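Local coordinates for ABC-type transport system, molybdenum-specific extracellular solute-binding protein (Clostridium difficile, PDB 4KD5) that probably binds molybdate or tungstate outside the cell and hands it to an ABC transporter, at residues L91-D96 with K179-T184; D108-I113 with A162-V167. One frame throughout, in Å; residues are numbered along the deposited sequence.

Contact 1 (L91-D96 with K179-T184); sequences LISSAD and KVVEKT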
loop_
_atom_site.group_PDB
_atom_site.type_symbol
_atom_site.label_atom_id
_atom_site.label_comp_id
_atom_site.label_asym_id
_atom_site.label_seq_id
_atom_site.Cartn_x
_atom_site.Cartn_y
_atom_site.Cartn_z
ATOM N N LEU A 91 6.305 -39.787 -13.118
ATOM C CA LEU A 91 6.496 -41.227 -12.995
ATOM C C LEU A 91 7.844 -41.506 -12.327
ATOM O O LEU A 91 8.893 -41.086 -12.823
ATOM C CB LEU A 91 6.457 -41.885 -14.375
ATOM C CG LEU A 91 6.684 -43.396 -14.457
ATOM C CD1 LEU A 91 5.578 -44.157 -13.750
ATOM C CD2 LEU A 91 6.799 -43.853 -15.905
ATOM N N ILE A 92 7.818 -42.211 -11.201
ATOM C CA ILE A 92 9.049 -42.511 -10.473
ATOM C C ILE A 92 9.390 -44.003 -10.450
ATOM O O ILE A 92 8.529 -44.859 -10.663
ATOM C CB ILE A 92 8.997 -41.999 -9.026
ATOM C CG1 ILE A 92 7.843 -42.651 -8.269
ATOM C CG2 ILE A 92 8.889 -40.477 -8.988
ATOM C CD1 ILE A 92 7.883 -42.407 -6.783
ATOM N N SER A 93 10.656 -44.298 -10.172
ATOM C CA SER A 93 11.129 -45.661 -9.963
ATOM C C SER A 93 12.261 -45.600 -8.944
ATOM O O SER A 93 12.594 -44.523 -8.457
ATOM C CB SER A 93 11.612 -46.277 -11.272
ATOM O OG SER A 93 12.691 -45.546 -11.809
ATOM N N SER A 94 12.854 -46.741 -8.612
ATOM C CA SER A 94 14.025 -46.731 -7.745
ATOM C C SER A 94 15.192 -46.131 -8.524
ATOM O O SER A 94 15.147 -46.062 -9.751
ATOM C CB SER A 94 14.364 -48.136 -7.253
ATOM O OG SER A 94 14.801 -48.959 -8.310
ATOM N N ALA A 95 16.229 -45.686 -7.819
ATOM C CA ALA A 95 17.362 -45.024 -8.468
ATOM C C ALA A 95 18.116 -45.942 -9.431
ATOM O O ALA A 95 18.608 -45.494 -10.468
ATOM C CB ALA A 95 18.307 -44.444 -7.431
ATOM N N ASP A 96 18.205 -47.222 -9.082
ATOM C CA ASP A 96 18.932 -48.191 -9.897
ATOM C C ASP A 96 18.009 -49.011 -10.801
ATOM O O ASP A 96 18.435 -49.994 -11.408
ATOM C CB ASP A 96 19.738 -49.133 -9.001
ATOM C CG ASP A 96 20.656 -48.392 -8.045
ATOM O OD1 ASP A 96 20.957 -48.949 -6.968
ATOM O OD2 ASP A 96 21.079 -47.261 -8.367
ATOM N N LYS A 179 14.088 -42.004 -8.429
ATOM C CA LYS A 179 14.454 -41.176 -9.570
ATOM C C LYS A 179 13.212 -40.854 -10.400
ATOM O O LYS A 179 12.291 -41.670 -10.488
ATOM C CB LYS A 179 15.527 -41.878 -10.405
ATOM C CG LYS A 179 15.125 -42.198 -11.834
ATOM C CD LYS A 179 16.104 -43.199 -12.439
ATOM C CE LYS A 179 15.737 -43.531 -13.878
ATOM N NZ LYS A 179 16.603 -44.603 -14.449
ATOM N N VAL A 180 13.173 -39.658 -10.984
ATOM C CA VAL A 180 12.035 -39.248 -11.807
ATOM C C VAL A 180 12.251 -39.692 -13.247
ATOM O O VAL A 180 13.073 -39.119 -13.965
ATOM C CB VAL A 180 11.814 -37.726 -11.748
ATOM C CG1 VAL A 180 10.643 -37.314 -12.626
ATOM C CG2 VAL A 180 11.568 -37.289 -10.318
ATOM N N VAL A 181 11.510 -40.717 -13.657
ATOM C CA VAL A 181 11.659 -41.317 -14.979
ATOM C C VAL A 181 11.185 -40.390 -16.096
ATOM O O VAL A 181 11.877 -40.186 -17.094
ATOM C CB VAL A 181 10.869 -42.630 -15.067
ATOM C CG1 VAL A 181 11.010 -43.236 -16.438
ATOM C CG2 VAL A 181 11.340 -43.612 -14.010
ATOM N N GLU A 182 9.992 -39.837 -15.919
ATOM C CA GLU A 182 9.392 -38.970 -16.924
ATOM C C GLU A 182 8.254 -38.171 -16.303
ATOM O O GLU A 182 7.568 -38.657 -15.400
ATOM C CB GLU A 182 8.868 -39.805 -18.098
ATOM C CG GLU A 182 8.426 -38.984 -19.302
ATOM C CD GLU A 182 7.894 -39.842 -20.438
ATOM O OE1 GLU A 182 7.150 -39.306 -21.285
ATOM O OE2 GLU A 182 8.223 -41.047 -20.491
ATOM N N LYS A 183 8.057 -36.945 -16.776
ATOM C CA LYS A 183 6.932 -36.141 -16.322
ATOM C C LYS A 183 5.773 -36.316 -17.291
ATOM O O LYS A 183 5.957 -36.216 -18.503
ATOM C CB LYS A 183 7.326 -34.665 -16.224
ATOM C CG LYS A 183 8.607 -34.421 -15.433
ATOM C CD LYS A 183 8.716 -32.980 -14.946
ATOM C CE LYS A 183 9.939 -32.793 -14.058
ATOM N NZ LYS A 183 9.960 -31.459 -13.395
ATOM N N THR A 184 4.584 -36.586 -16.758
ATOM C CA THR A 184 3.400 -36.747 -17.596
ATOM C C THR A 184 3.124 -35.456 -18.349
ATOM O O THR A 184 3.357 -34.367 -17.825
ATOM C CB THR A 184 2.149 -37.166 -16.785
ATOM O OG1 THR A 184 1.733 -36.092 -15.934
ATOM C CG2 THR A 184 2.440 -38.400 -15.946
#
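Val-181 lays its CG2 methyl against Ser-93, 3.2 Å from OG, and its CG1 meets Leu-91 CD2 at 4.3 Å. The residue belongs to a classic beta bulge in an antiparallel strand pair of the periplasmic-binding-protein fold. Val-181 and Glu-182 together stand opposite Leu-91. Leu-91 N donates to Glu-182 O (2.8 Å), and Leu-91 O takes the N-H of Val-181 with an N-H...O angle of 138°, against 171° for the Leu-91 N bond. Beyond the bulge the pairing is regular. Ile-92 and Val-180 form a non-hydrogen-bonded pair, and Ser-93 and Lys-179 a hydrogen-bonded one.

At the bulge the CB of Val-181 points toward strand 91-94. Leu-91, Ser-93, Lys-179 and Glu-182 lie on one face of the sheet. There Leu-91 packs on Val-164 and Phe-166 of the next strand, and Glu-182 OE2 accepts a hydrogen bond from Met-102 N. On the other face Ile-92 CG2 comes within 4.4 Å of Val-180 CG2. Lys-179 runs out extended beyond CG, with CD 3.9 Å from Ala-95 O. Ser-93 OG, set between its own N and carbonyl carbon (chi1 61°), donates to Ser-94 O at 3.2 Å.

Contact 2 (D108-I113 with A162-V167); sequences DKVKKI and ADVGFV. With SBT (2-butanol), chain I.
This is the start of a parallel strand pairing, where strands 113-116 and 164-168 begin. Such parallel strands, linked through helices, are a mark of the alpha-beta-alpha periplasmic-binding-protein fold. The single bridge is Ile-113 with Val-164. Just before it, Lys-112 O receives two weak backbone bonds, from Asp-163 N at 2.8 Å and from Val-164 N at 3.4 Å.

The apolar part lies beside this junction. Ile-113 and Val-164 run side by side and point the same way, with Ile-113 CG1 3.7 Å from Val-164 CG2. With Val-164 CG1 anti to the carbonyl carbon (chi1 -56°), CG2 falls between N and the carbonyl carbon and faces Ile-113. Val-164 CG1 takes the other neighbour, Val-110, whose CG1 is 3.9 Å away; these two side chains cross at about a right angle. Ile-113 CG2 reaches the edge of the Phe-166 ring near its plane, 4.0 Å from CE2. Leu-105 packs on both Ile-113 and Val-164, and Ala-127 and Leu-131 of helix 122-133 touch the ring.

The polar part is Asp-163, whose carboxylate turns back to the loop. Asp-163 OD2 is modelled as accepting from Lys-112 N, but the oxygen lies too close to a neighbour and the bond is doubtful. Nearby, Lys-143 NZ hydrogen-bonds to Val-110 O. At the far end of the loop a 2-butanol molecule lies against Asp-108, which is poorly ordered. The 2-butanol OH weakly accepts from Asp-108 N and weakly donates to Asp-108 OD2 at 3.1 Å.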
loop_
_atom_site.group_PDB
_atom_site.type_symbol
_atom_site.label_atom_id
_atom_site.label_comp_id
_atom_site.label_asym_id
_atom_site.label_seq_id
_atom_site.Cartn_x
_atom_site.Cartn_y
_atom_site.Cartn_z
ATOM N N ASP A 108 6.463 -55.829 -20.090
ATOM C CA ASP A 108 6.573 -56.772 -18.981
ATOM C C ASP A 108 7.622 -56.328 -17.967
ATOM O O ASP A 108 7.791 -56.960 -16.925
ATOM C CB ASP A 108 6.923 -58.168 -19.497
ATOM C CG ASP A 108 5.759 -59.139 -19.402
ATOM O OD1 ASP A 108 5.652 -59.847 -18.377
ATOM O OD2 ASP A 108 4.956 -59.204 -20.357
ATOM N N LYS A 109 8.327 -55.244 -18.276
ATOM C CA LYS A 109 9.365 -54.728 -17.389
ATOM C C LYS A 109 8.792 -54.241 -16.062
ATOM O O LYS A 109 9.423 -54.387 -15.013
ATOM C CB LYS A 109 10.157 -53.616 -18.080
ATOM C CG LYS A 109 10.845 -54.087 -19.350
ATOM C CD LYS A 109 11.849 -53.074 -19.880
ATOM C CE LYS A 109 12.917 -53.771 -20.726
ATOM N NZ LYS A 109 13.397 -52.954 -21.880
ATOM N N VAL A 110 7.594 -53.667 -16.111
ATOM C CA VAL A 110 6.904 -53.272 -14.889
ATOM C C VAL A 110 5.728 -54.206 -14.598
ATOM O O VAL A 110 4.973 -54.583 -15.495
ATOM C CB VAL A 110 6.479 -51.771 -14.901
ATOM C CG1 VAL A 110 7.553 -50.925 -15.570
ATOM C CG2 VAL A 110 5.136 -51.570 -15.580
ATOM N N LYS A 111 5.606 -54.606 -13.339
ATOM C CA LYS A 111 4.559 -55.526 -12.928
ATOM C C LYS A 111 3.608 -54.835 -11.963
ATOM O O LYS A 111 2.419 -55.130 -11.933
ATOM C CB LYS A 111 5.175 -56.774 -12.288
ATOM C CG LYS A 111 6.069 -57.573 -13.233
ATOM C CD LYS A 111 6.779 -58.722 -12.526
ATOM C CE LYS A 111 7.489 -59.638 -13.520
ATOM N NZ LYS A 111 8.432 -58.907 -14.409
ATOM N N LYS A 112 4.139 -53.904 -11.182
ATOM C CA LYS A 112 3.347 -53.232 -10.160
ATOM C C LYS A 112 3.488 -51.711 -10.234
ATOM O O LYS A 112 4.572 -51.160 -10.011
ATOM C CB LYS A 112 3.714 -53.776 -8.771
ATOM C CG LYS A 112 3.543 -55.292 -8.665
ATOM C CD LYS A 112 3.916 -55.835 -7.303
ATOM C CE LYS A 112 2.978 -55.303 -6.255
ATOM N NZ LYS A 112 3.386 -55.692 -4.881
ATOM N N ILE A 113 2.382 -51.051 -10.576
ATOM C CA ILE A 113 2.324 -49.595 -10.675
ATOM C C ILE A 113 1.641 -49.008 -9.439
ATOM O O ILE A 113 0.457 -49.246 -9.201
ATOM C CB ILE A 113 1.562 -49.154 -11.943
ATOM C CG1 ILE A 113 2.260 -49.688 -13.195
ATOM C CG2 ILE A 113 1.441 -47.641 -12.013
ATOM C CD1 ILE A 113 1.543 -49.376 -14.492
ATOM N N ALA A 162 6.783 -51.934 -5.591
ATOM C CA ALA A 162 6.208 -51.487 -6.854
ATOM C C ALA A 162 7.347 -51.088 -7.777
ATOM O O ALA A 162 8.308 -50.453 -7.337
ATOM C CB ALA A 162 5.274 -50.323 -6.633
ATOM N N ASP A 163 7.238 -51.451 -9.050
ATOM C CA ASP A 163 8.272 -51.124 -10.022
ATOM C C ASP A 163 8.305 -49.627 -10.303
ATOM O O ASP A 163 9.370 -49.009 -10.311
ATOM C CB ASP A 163 8.047 -51.902 -11.318
ATOM C CG ASP A 163 7.975 -53.401 -11.091
ATOM O OD1 ASP A 163 8.736 -53.915 -10.246
ATOM O OD2 ASP A 163 7.150 -54.064 -11.754
ATOM N N VAL A 164 7.131 -49.051 -10.539
ATOM C CA VAL A 164 7.015 -47.613 -10.761
ATOM C C VAL A 164 5.909 -47.000 -9.909
ATOM O O VAL A 164 5.148 -47.715 -9.253
ATOM C CB VAL A 164 6.749 -47.267 -12.236
ATOM C CG1 VAL A 164 7.820 -47.853 -13.117
ATOM C CG2 VAL A 164 5.386 -47.788 -12.659
ATOM N N GLY A 165 5.820 -45.672 -9.930
ATOM C CA GLY A 165 4.798 -44.966 -9.178
ATOM C C GLY A 165 4.407 -43.634 -9.791
ATOM O O GLY A 165 5.134 -43.081 -10.621
ATOM N N PHE A 166 3.247 -43.123 -9.387
ATOM C CA PHE A 166 2.800 -41.800 -9.813
ATOM C C PHE A 166 2.739 -40.863 -8.616
ATOM O O PHE A 166 2.143 -41.187 -7.587
ATOM C CB PHE A 166 1.441 -41.877 -10.512
ATOM C CG PHE A 166 1.526 -42.285 -11.953
ATOM C CD1 PHE A 166 1.782 -41.341 -12.934
ATOM C CD2 PHE A 166 1.361 -43.610 -12.328
ATOM C CE1 PHE A 166 1.866 -41.708 -14.267
ATOM C CE2 PHE A 166 1.445 -43.983 -13.660
ATOM C CZ PHE A 166 1.697 -43.031 -14.629
ATOM N N VAL A 167 3.360 -39.698 -8.757
ATOM C CA VAL A 167 3.588 -38.823 -7.618
ATOM C C VAL A 167 3.803 -37.385 -8.103
ATOM O O VAL A 167 4.083 -37.174 -9.279
ATOM C CB VAL A 167 4.791 -39.356 -6.804
ATOM C CG1 VAL A 167 6.026 -38.513 -7.037
ATOM C CG2 VAL A 167 4.461 -39.434 -5.333
HETATM C C1 SBT I . 5.377 -56.703 -24.286
HETATM C C2 SBT I . 6.727 -57.306 -23.923
HETATM C C3 SBT I . 7.791 -56.229 -23.769
HETATM C C4 SBT I . 7.939 -55.433 -25.046
HETATM O OH SBT I . 6.606 -58.028 -22.696
#

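From the N terminus, the chain first enters the lobe of these contacts along strand 82-94, which supplies residues 91-94 of contact 1. It then passes the loop 108-113 and strand 113-116, runs through helix 122-133, strand 144-147 and helix 150-159, and returns as 162-167 to close contact 2. Strand 178-183 follows and closes contact 1. Contact 2 is therefore nested inside the larger loop of contact 1. The two share one sheet, with strand 82-94 lying between 164-168 and 178-183. They lie about 10 Å apart, centre to centre. They touch directly: Ile-92 N probably donates a hydrogen bond to Gly-165 O at 2.9 Å.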